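Local atomic coordinates of alkylpurine DNA glycosylase AlkC (Pseudomonas fluorescens, PDB entry 5VHV), a protein that probably excises alkylated purine bases from DNA in selective base excision repair, acting as a glycosylase that does not flip the damaged nucleotide out of the double helix. Residues H204-L209 with N238-T243; V189-A194 with T222-R227; S19-V24 with T70-L75. All blocks are in the same frame, centred on the assembly; numbering follows the deposited sequence.

Contact 1: H204-L209 with N238-T243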
loop_
_atom_site.group_PDB
_atom_site.type_symbol
_atom_site.label_atom_id
_atom_site.label_comp_id
_atom_site.label_asym_id
_atom_site.label_seq_id
_atom_site.Cartn_x
_atom_site.Cartn_y
_atom_site.Cartn_z
ATOM N N HIS A 204 -14.706 1.778 -8.169
ATOM C CA HIS A 204 -15.748 0.833 -8.584
ATOM C C HIS A 204 -16.087 -0.088 -7.422
ATOM O O HIS A 204 -15.864 -1.304 -7.479
ATOM C CB HIS A 204 -15.298 0.032 -9.805
ATOM C CG HIS A 204 -14.866 0.886 -10.950
ATOM N ND1 HIS A 204 -15.761 1.456 -11.830
ATOM C CD2 HIS A 204 -13.637 1.285 -11.350
ATOM C CE1 HIS A 204 -15.100 2.158 -12.730
ATOM N NE2 HIS A 204 -13.809 2.069 -12.462
ATOM N N PRO A 205 -16.637 0.471 -6.340
ATOM C CA PRO A 205 -16.922 -0.354 -5.160
ATOM C C PRO A 205 -17.870 -1.502 -5.439
ATOM O O PRO A 205 -17.645 -2.613 -4.940
ATOM C CB PRO A 205 -17.524 0.658 -4.169
ATOM C CG PRO A 205 -18.026 1.777 -5.002
ATOM C CD PRO A 205 -17.045 1.870 -6.137
ATOM N N GLU A 206 -18.933 -1.272 -6.217
ATOM C CA GLU A 206 -19.907 -2.333 -6.458
ATOM C C GLU A 206 -19.288 -3.494 -7.212
ATOM O O GLU A 206 -19.687 -4.648 -7.011
ATOM C CB GLU A 206 -21.104 -1.790 -7.238
ATOM C CG GLU A 206 -21.916 -0.758 -6.471
ATOM C CD GLU A 206 -23.015 -0.120 -7.306
ATOM O OE1 GLU A 206 -22.964 -0.219 -8.550
ATOM O OE2 GLU A 206 -23.935 0.483 -6.713
ATOM N N TRP A 207 -18.318 -3.212 -8.079
ATOM C CA TRP A 207 -17.661 -4.282 -8.820
ATOM C C TRP A 207 -16.893 -5.203 -7.881
ATOM O O TRP A 207 -16.954 -6.432 -8.016
ATOM C CB TRP A 207 -16.726 -3.696 -9.878
ATOM C CG TRP A 207 -16.133 -4.732 -10.768
ATOM C CD1 TRP A 207 -16.615 -5.140 -11.987
ATOM C CD2 TRP A 207 -14.941 -5.490 -10.535
ATOM N NE1 TRP A 207 -15.798 -6.105 -12.514
ATOM C CE2 TRP A 207 -14.769 -6.346 -11.643
ATOM C CE3 TRP A 207 -14.012 -5.537 -9.497
ATOM C CZ2 TRP A 207 -13.705 -7.241 -11.735
ATOM C CZ3 TRP A 207 -12.954 -6.428 -9.589
ATOM C CH2 TRP A 207 -12.811 -7.267 -10.707
ATOM N N VAL A 208 -16.168 -4.627 -6.919
ATOM C CA VAL A 208 -15.449 -5.434 -5.937
ATOM C C VAL A 208 -16.431 -6.202 -5.056
ATOM O O VAL A 208 -16.209 -7.375 -4.740
ATOM C CB VAL A 208 -14.527 -4.539 -5.090
ATOM C CG1 VAL A 208 -13.896 -5.331 -3.950
ATOM C CG2 VAL A 208 -13.458 -3.866 -5.950
ATOM N N LEU A 209 -17.516 -5.553 -4.629
ATOM C CA LEU A 209 -18.488 -6.219 -3.771
ATOM C C LEU A 209 -19.121 -7.400 -4.489
ATOM O O LEU A 209 -19.225 -8.499 -3.934
ATOM C CB LEU A 209 -19.561 -5.228 -3.315
ATOM C CG LEU A 209 -19.051 -4.155 -2.347
ATOM C CD1 LEU A 209 -20.029 -2.962 -2.325
ATOM C CD2 LEU A 209 -18.866 -4.729 -0.947
ATOM N N ASN A 238 -20.263 0.371 4.710
ATOM C CA ASN A 238 -20.957 -0.254 3.586
ATOM C C ASN A 238 -21.616 -1.558 4.030
ATOM O O ASN A 238 -20.943 -2.459 4.540
ATOM C CB ASN A 238 -19.965 -0.515 2.452
ATOM C CG ASN A 238 -20.624 -1.127 1.242
ATOM O OD1 ASN A 238 -20.863 -2.327 1.194
ATOM N ND2 ASN A 238 -20.919 -0.303 0.254
ATOM N N THR A 239 -22.941 -1.668 3.824
ATOM C CA THR A 239 -23.684 -2.816 4.346
ATOM C C THR A 239 -23.275 -4.119 3.662
ATOM O O THR A 239 -23.141 -5.157 4.325
ATOM C CB THR A 239 -25.186 -2.585 4.175
ATOM O OG1 THR A 239 -25.517 -1.305 4.718
ATOM C CG2 THR A 239 -25.973 -3.670 4.906
ATOM N N ARG A 240 -23.088 -4.087 2.339
ATOM C CA ARG A 240 -22.674 -5.290 1.619
ATOM C C ARG A 240 -21.310 -5.768 2.094
ATOM O O ARG A 240 -21.091 -6.970 2.281
ATOM C CB ARG A 240 -22.639 -5.023 0.120
ATOM C CG ARG A 240 -24.019 -5.016 -0.543
ATOM C CD ARG A 240 -23.897 -4.522 -1.958
ATOM N NE ARG A 240 -23.376 -5.558 -2.846
ATOM C CZ ARG A 240 -23.104 -5.385 -4.130
ATOM N NH1 ARG A 240 -23.255 -4.198 -4.698
ATOM N NH2 ARG A 240 -22.671 -6.409 -4.849
ATOM N N ALA A 241 -20.393 -4.837 2.318
ATOM C CA ALA A 241 -19.069 -5.211 2.815
ATOM C C ALA A 241 -19.142 -5.766 4.234
ATOM O O ALA A 241 -18.529 -6.793 4.537
ATOM C CB ALA A 241 -18.140 -4.007 2.753
ATOM N N LEU A 242 -19.861 -5.085 5.136
ATOM C CA LEU A 242 -20.011 -5.610 6.487
ATOM C C LEU A 242 -20.674 -6.986 6.478
ATOM O O LEU A 242 -20.315 -7.864 7.273
ATOM C CB LEU A 242 -20.817 -4.626 7.338
ATOM C CG LEU A 242 -19.992 -3.400 7.768
ATOM C CD1 LEU A 242 -20.900 -2.223 8.160
ATOM C CD2 LEU A 242 -19.082 -3.779 8.911
ATOM N N THR A 243 -21.642 -7.190 5.585
ATOM C CA THR A 243 -22.325 -8.476 5.520
ATOM C C THR A 243 -21.353 -9.582 5.129
ATOM O O THR A 243 -21.420 -10.701 5.657
ATOM C CB THR A 243 -23.495 -8.398 4.532
ATOM O OG1 THR A 243 -24.478 -7.459 4.999
ATOM C CG2 THR A 243 -24.188 -9.769 4.367
#
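Leu209 and Ala241 have the nearest CA atoms across the contact, 6.7 Å apart, where helices 205-209 and 239-243 run in nearly the same direction, their axes inclined by 24°. The axes stay 10.6 Å apart, a spacing bridged mainly by the branched side chain of Leu209. Its two methyls meet the first turn of the other helix. Leu209 CD1 lies 3.7 Å from OD1 of Asn238, and CD2 rests against Ala241, 3.8 Å from its CB. Alanine suits this place because a single methyl lets the leucine come near the helix backbone.

Asn238 is the N-cap of its helix. Its side chain turns back along the first turn, with CG anti to the backbone N (chi1 -178°), and OD1 accepts from Ala241 N at 2.8 Å. The bond is fairly straight, 158° at the hydrogen, and the donor lies in the carbonyl plane. The amide thus serves a backbone N-H at the start of the helix while OD1 and ND2 also lie against Leu209 CD1.

Arg240 completes the contact. Its chain bends at chi3 and lays the guanidinium as a flat lid over Leu209, whose CB sits at the centre of one face, 3.6 Å from Arg240 CZ. The weakly solvated face suits an aliphatic neighbour, while NH2 at the rim makes a salt bridge to Glu213 and a hydrogen bond to Ser210. The carboxylate of Glu206 stays apart from it, with OE2 5.1 Å from Arg240 NH1, so any attraction is at most long-range.

Leu233 of helix 231-235 touches Pro205 and Leu209 on one side of the contact and Asn238 and Ala241 on the other, while Val208 and Trp207 pack back onto Ile200 of helix 187-201.

Contact 2: V189-A194 with T222-R227; sequences VRKSVA and TAWIAR
Ile225 and Trp224 of helix 222-227 share the face of helix 189-194 between them, in a helical-repeat domain consistent with the HEAT-like architecture of the DNA alkylation repair enzymes. The segment axes come within 8.7 Å at a crossing angle of -40°, close enough for small and branched residues to fit together.

The tight, buried part is built on Ile225, Val193 and Ala194. The two branches of Ile225 diverge from CB: CG2 meets Val193 CG1 at 3.9 Å, while CG1 lies 3.8 Å from Arg190 CB. The side chain of Arg190 meets the isoleucine with CB and CG, crossing it at about a right angle, and its NH1 is hydrogen-bonded to Asp184 O. Ala194, with no bulk beyond CB, lets the helices draw together, and its CA stands 5.0 Å from that of Ile225.

Lys191 and Trp224, by contrast, are partly exposed, on the side where Lys191 reaches the bound DNA. The lysine runs out extended and packs on a phosphate, as a long cationic chain can. Its CG touches Trp224 CH2 at 3.8 Å on the way. The indole is swung toward helix 189-194 by a chi1 of -175°, and it also stacks with His228. At the edge of its six-membered ring, and in the ring plane, Arg190 O, already accepting from Ala194 N, lies 3.7 Å from Trp224 CZ3.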
loop_
_atom_site.group_PDB
_atom_site.type_symbol
_atom_site.label_atom_id
_atom_site.label_comp_id
_atom_site.label_asym_id
_atom_site.label_seq_id
_atom_site.Cartn_x
_atom_site.Cartn_y
_atom_site.Cartn_z
ATOM N N VAL A 189 1.905 -12.374 -1.847
ATOM C CA VAL A 189 0.945 -12.236 -2.936
ATOM C C VAL A 189 -0.415 -11.801 -2.397
ATOM O O VAL A 189 -1.074 -10.917 -2.970
ATOM C CB VAL A 189 0.842 -13.554 -3.729
ATOM C CG1 VAL A 189 -0.288 -13.463 -4.800
ATOM C CG2 VAL A 189 2.177 -13.867 -4.387
ATOM N N ARG A 190 -0.879 -12.431 -1.306
ATOM C CA ARG A 190 -2.217 -12.124 -0.807
ATOM C C ARG A 190 -2.338 -10.661 -0.421
ATOM O O ARG A 190 -3.370 -10.036 -0.682
ATOM C CB ARG A 190 -2.582 -13.015 0.384
ATOM C CG ARG A 190 -2.682 -14.480 0.011
ATOM C CD ARG A 190 -3.407 -15.327 1.055
ATOM N NE ARG A 190 -2.732 -15.355 2.351
ATOM C CZ ARG A 190 -1.732 -16.168 2.668
ATOM N NH1 ARG A 190 -1.261 -17.029 1.777
ATOM N NH2 ARG A 190 -1.205 -16.132 3.894
ATOM N N LYS A 191 -1.296 -10.096 0.196
ATOM C CA LYS A 191 -1.316 -8.675 0.535
ATOM C C LYS A 191 -1.565 -7.823 -0.698
ATOM O O LYS A 191 -2.352 -6.868 -0.662
ATOM C CB LYS A 191 0.008 -8.261 1.173
ATOM C CG LYS A 191 0.257 -8.815 2.553
ATOM C CD LYS A 191 1.648 -8.391 3.020
ATOM C CE LYS A 191 1.865 -8.741 4.498
ATOM N NZ LYS A 191 3.293 -8.520 4.881
ATOM N N SER A 192 -0.855 -8.131 -1.787
ATOM C CA SER A 192 -0.969 -7.375 -3.023
ATOM C C SER A 192 -2.358 -7.511 -3.644
ATOM O O SER A 192 -2.930 -6.518 -4.105
ATOM C CB SER A 192 0.122 -7.838 -3.999
ATOM O OG SER A 192 -0.031 -7.174 -5.232
ATOM N N VAL A 193 -2.930 -8.715 -3.658
ATOM C CA VAL A 193 -4.272 -8.867 -4.210
ATOM C C VAL A 193 -5.244 -7.992 -3.428
ATOM O O VAL A 193 -6.093 -7.287 -4.000
ATOM C CB VAL A 193 -4.710 -10.346 -4.191
ATOM C CG1 VAL A 193 -6.151 -10.492 -4.705
ATOM C CG2 VAL A 193 -3.776 -11.197 -5.024
ATOM N N ALA A 194 -5.135 -8.032 -2.106
ATOM C CA ALA A 194 -6.038 -7.265 -1.257
ATOM C C ALA A 194 -5.867 -5.780 -1.507
ATOM O O ALA A 194 -6.853 -5.039 -1.564
ATOM C CB ALA A 194 -5.801 -7.583 0.222
ATOM N N THR A 222 -8.564 -16.753 1.130
ATOM C CA THR A 222 -9.503 -15.896 0.420
ATOM C C THR A 222 -10.259 -14.991 1.391
ATOM O O THR A 222 -10.465 -13.807 1.109
ATOM C CB THR A 222 -10.456 -16.781 -0.397
ATOM O OG1 THR A 222 -9.690 -17.703 -1.192
ATOM C CG2 THR A 222 -11.356 -15.935 -1.308
ATOM N N ALA A 223 -10.670 -15.530 2.546
ATOM C CA ALA A 223 -11.323 -14.703 3.563
ATOM C C ALA A 223 -10.421 -13.550 4.003
ATOM O O ALA A 223 -10.886 -12.417 4.181
ATOM C CB ALA A 223 -11.713 -15.549 4.773
ATOM N N TRP A 224 -9.130 -13.824 4.198
ATOM C CA TRP A 224 -8.213 -12.772 4.623
ATOM C C TRP A 224 -8.094 -11.696 3.553
ATOM O O TRP A 224 -8.154 -10.488 3.852
ATOM C CB TRP A 224 -6.836 -13.365 4.935
ATOM C CG TRP A 224 -5.859 -12.360 5.494
ATOM C CD1 TRP A 224 -5.571 -12.139 6.819
ATOM C CD2 TRP A 224 -5.033 -11.442 4.749
ATOM N NE1 TRP A 224 -4.626 -11.142 6.939
ATOM C CE2 TRP A 224 -4.283 -10.695 5.685
ATOM C CE3 TRP A 224 -4.854 -11.184 3.388
ATOM C CZ2 TRP A 224 -3.359 -9.714 5.293
ATOM C CZ3 TRP A 224 -3.952 -10.185 2.998
ATOM C CH2 TRP A 224 -3.219 -9.469 3.948
ATOM N N ILE A 225 -7.961 -12.114 2.292
ATOM C CA ILE A 225 -7.921 -11.144 1.199
ATOM C C ILE A 225 -9.186 -10.300 1.204
ATOM O O ILE A 225 -9.134 -9.073 1.046
ATOM C CB ILE A 225 -7.730 -11.859 -0.155
ATOM C CG1 ILE A 225 -6.324 -12.482 -0.242
ATOM C CG2 ILE A 225 -7.939 -10.892 -1.302
ATOM C CD1 ILE A 225 -6.076 -13.280 -1.516
ATOM N N ALA A 226 -10.344 -10.943 1.385
ATOM C CA ALA A 226 -11.603 -10.210 1.371
ATOM C C ALA A 226 -11.635 -9.142 2.455
ATOM O O ALA A 226 -12.033 -7.999 2.199
ATOM C CB ALA A 226 -12.774 -11.171 1.538
ATOM N N ARG A 227 -11.230 -9.493 3.678
ATOM C CA ARG A 227 -11.299 -8.521 4.763
ATOM C C ARG A 227 -10.409 -7.313 4.486
ATOM O O ARG A 227 -10.784 -6.177 4.788
ATOM C CB ARG A 227 -10.916 -9.151 6.105
ATOM C CG ARG A 227 -10.970 -8.107 7.247
ATOM C CD ARG A 227 -10.942 -8.693 8.653
ATOM N NE ARG A 227 -12.046 -9.614 8.929
ATOM C CZ ARG A 227 -13.220 -9.282 9.471
ATOM N NH1 ARG A 227 -13.507 -8.031 9.809
ATOM N NH2 ARG A 227 -14.124 -10.224 9.678
#

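Contact 3: S19-V24 with T70-L75; sequences SEMTAV and TLLYAL
A bend at chi2 (-61°) carries SD of Met21 to Leu75, whose own CG stands opposite the backbone N (chi1 -176°), a torsion that sends the leucine fork toward helix 19-24. The two side chains cross at about a right angle, and Leu75 CD2 lies 3.7 Å from Met21 SD. The other branch goes to the neighbouring residue, with Leu75 CD1 against Glu20 CB at 3.6 Å. A leucine suits this place because its fork touches two successive residues of one helix at once. In flexible methionine a further bend, at chi3, directs CE toward Leu71, reaching CD1 at 4.2 Å.

This is the packing of two helices near their C-terminal ends in the N-terminal part of an all-helical array, its nearest atom about 20 Å from the bound DNA. The segments meet at a wide 119°, so contact is confined to a short patch made almost wholly of apolar atoms. Leu72 and Leu75 continue beyond it onto helix 87-95.

At the outer side Val24 takes over. Its CG1 meets Ala74 CB at 3.8 Å, a methyl small enough to admit the branched valine, while CG2 turns to Leu71 and lies 3.9 Å from its backbone O. Of the Glu20 side chain, CB makes the contact with Leu75; the chain then bends at chi2 and carries the carboxylate off to a salt bridge between OE1 and Arg78 NE.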
loop_
_atom_site.group_PDB
_atom_site.type_symbol
_atom_site.label_atom_id
_atom_site.label_comp_id
_atom_site.label_asym_id
_atom_site.label_seq_id
_atom_site.Cartn_x
_atom_site.Cartn_y
_atom_site.Cartn_z
ATOM N N SER A 19 32.126 -0.065 -7.041
ATOM C CA SER A 19 33.081 -1.144 -6.806
ATOM C C SER A 19 32.548 -2.477 -7.314
ATOM O O SER A 19 33.292 -3.273 -7.908
ATOM C CB SER A 19 33.412 -1.239 -5.314
ATOM O OG SER A 19 33.960 -0.020 -4.850
ATOM N N GLU A 20 31.265 -2.747 -7.088
ATOM C CA GLU A 20 30.703 -3.999 -7.576
ATOM C C GLU A 20 30.563 -3.985 -9.097
ATOM O O GLU A 20 30.707 -5.032 -9.739
ATOM C CB GLU A 20 29.363 -4.258 -6.894
ATOM C CG GLU A 20 29.479 -4.446 -5.370
ATOM C CD GLU A 20 30.424 -5.552 -4.957
ATOM O OE1 GLU A 20 30.508 -6.581 -5.655
ATOM O OE2 GLU A 20 31.096 -5.387 -3.920
ATOM N N MET A 21 30.320 -2.817 -9.688
ATOM C CA MET A 21 30.324 -2.729 -11.149
ATOM C C MET A 21 31.707 -3.034 -11.709
ATOM O O MET A 21 31.834 -3.714 -12.736
ATOM C CB MET A 21 29.876 -1.347 -11.621
ATOM C CG MET A 21 28.383 -1.182 -11.823
ATOM S SD MET A 21 27.676 -2.284 -13.075
ATOM C CE MET A 21 28.751 -2.070 -14.473
ATOM N N THR A 22 32.753 -2.492 -11.082
ATOM C CA THR A 22 34.112 -2.809 -11.498
ATOM C C THR A 22 34.379 -4.304 -11.384
ATOM O O THR A 22 35.105 -4.878 -12.207
ATOM C CB THR A 22 35.110 -2.003 -10.656
ATOM O OG1 THR A 22 35.072 -0.631 -11.069
ATOM C CG2 THR A 22 36.530 -2.538 -10.798
ATOM N N ALA A 23 33.811 -4.953 -10.365
ATOM C CA ALA A 23 34.037 -6.385 -10.198
ATOM C C ALA A 23 33.447 -7.174 -11.362
ATOM O O ALA A 23 34.046 -8.157 -11.808
ATOM C CB ALA A 23 33.457 -6.879 -8.868
ATOM N N VAL A 24 32.276 -6.768 -11.870
ATOM C CA VAL A 24 31.680 -7.491 -12.999
ATOM C C VAL A 24 32.185 -6.970 -14.343
ATOM O O VAL A 24 32.038 -7.662 -15.365
ATOM C CB VAL A 24 30.138 -7.450 -12.992
ATOM C CG1 VAL A 24 29.589 -7.903 -11.637
ATOM C CG2 VAL A 24 29.592 -6.084 -13.346
ATOM N N THR A 70 23.589 -7.780 -19.546
ATOM C CA THR A 70 24.408 -8.894 -19.073
ATOM C C THR A 70 25.199 -8.504 -17.828
ATOM O O THR A 70 25.258 -9.271 -16.857
ATOM C CB THR A 70 25.331 -9.371 -20.191
ATOM O OG1 THR A 70 24.521 -9.903 -21.247
ATOM C CG2 THR A 70 26.293 -10.452 -19.701
ATOM N N LEU A 71 25.797 -7.310 -17.823
ATOM C CA LEU A 71 26.519 -6.854 -16.636
ATOM C C LEU A 71 25.575 -6.684 -15.453
ATOM O O LEU A 71 25.919 -7.020 -14.316
ATOM C CB LEU A 71 27.221 -5.533 -16.903
ATOM C CG LEU A 71 28.226 -5.508 -18.055
ATOM C CD1 LEU A 71 28.834 -4.129 -18.165
ATOM C CD2 LEU A 71 29.319 -6.560 -17.863
ATOM N N LEU A 72 24.399 -6.115 -15.698
ATOM C CA LEU A 72 23.483 -5.830 -14.604
ATOM C C LEU A 72 22.889 -7.113 -14.015
ATOM O O LEU A 72 22.606 -7.168 -12.807
ATOM C CB LEU A 72 22.395 -4.883 -15.098
ATOM C CG LEU A 72 22.888 -3.491 -15.576
ATOM C CD1 LEU A 72 21.692 -2.668 -16.034
ATOM C CD2 LEU A 72 23.651 -2.729 -14.490
ATOM N N TYR A 73 22.703 -8.155 -14.834
ATOM C CA TYR A 73 22.343 -9.458 -14.285
ATOM C C TYR A 73 23.386 -9.927 -13.277
ATOM O O TYR A 73 23.037 -10.469 -12.220
ATOM C CB TYR A 73 22.204 -10.500 -15.393
ATOM C CG TYR A 73 20.832 -10.664 -16.021
ATOM C CD1 TYR A 73 20.147 -9.579 -16.561
ATOM C CD2 TYR A 73 20.229 -11.924 -16.091
ATOM C CE1 TYR A 73 18.901 -9.743 -17.162
ATOM C CE2 TYR A 73 18.988 -12.107 -16.690
ATOM C CZ TYR A 73 18.324 -11.014 -17.223
ATOM O OH TYR A 73 17.090 -11.195 -17.824
ATOM N N ALA A 74 24.678 -9.758 -13.597
ATOM C CA ALA A 74 25.720 -10.179 -12.667
ATOM C C ALA A 74 25.807 -9.255 -11.466
ATOM O O ALA A 74 26.161 -9.702 -10.365
ATOM C CB ALA A 74 27.073 -10.243 -13.364
ATOM N N LEU A 75 25.463 -7.977 -11.649
ATOM C CA LEU A 75 25.533 -7.023 -10.552
ATOM C C LEU A 75 24.467 -7.311 -9.494
ATOM O O LEU A 75 24.715 -7.122 -8.297
ATOM C CB LEU A 75 25.372 -5.602 -11.094
ATOM C CG LEU A 75 25.526 -4.485 -10.061
ATOM C CD1 LEU A 75 26.945 -4.383 -9.566
ATOM C CD2 LEU A 75 25.017 -3.149 -10.631
#

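Contacts 1 and 2 are neighbours, their centres about 15 Å apart, and they interleave along the chain: helices 187-201, 205-213 and 220-229 follow one another, so helix 205-213 of contact 1 lies in sequence between the two partners of contact 2. The centre of contact 3 is about 49 Å from that of contact 1, on the opposite side of the chain's centre. All three are partly buried and lack hydrogen bonds across the segments. Their chemistry differs with place: contact 2, nearest the DNA, adds an indole and a lysine beside a phosphate; contact 1 combines a helix cap with a guanidinium lid; contact 3, farthest out, relies on aliphatic side chains and a thioether.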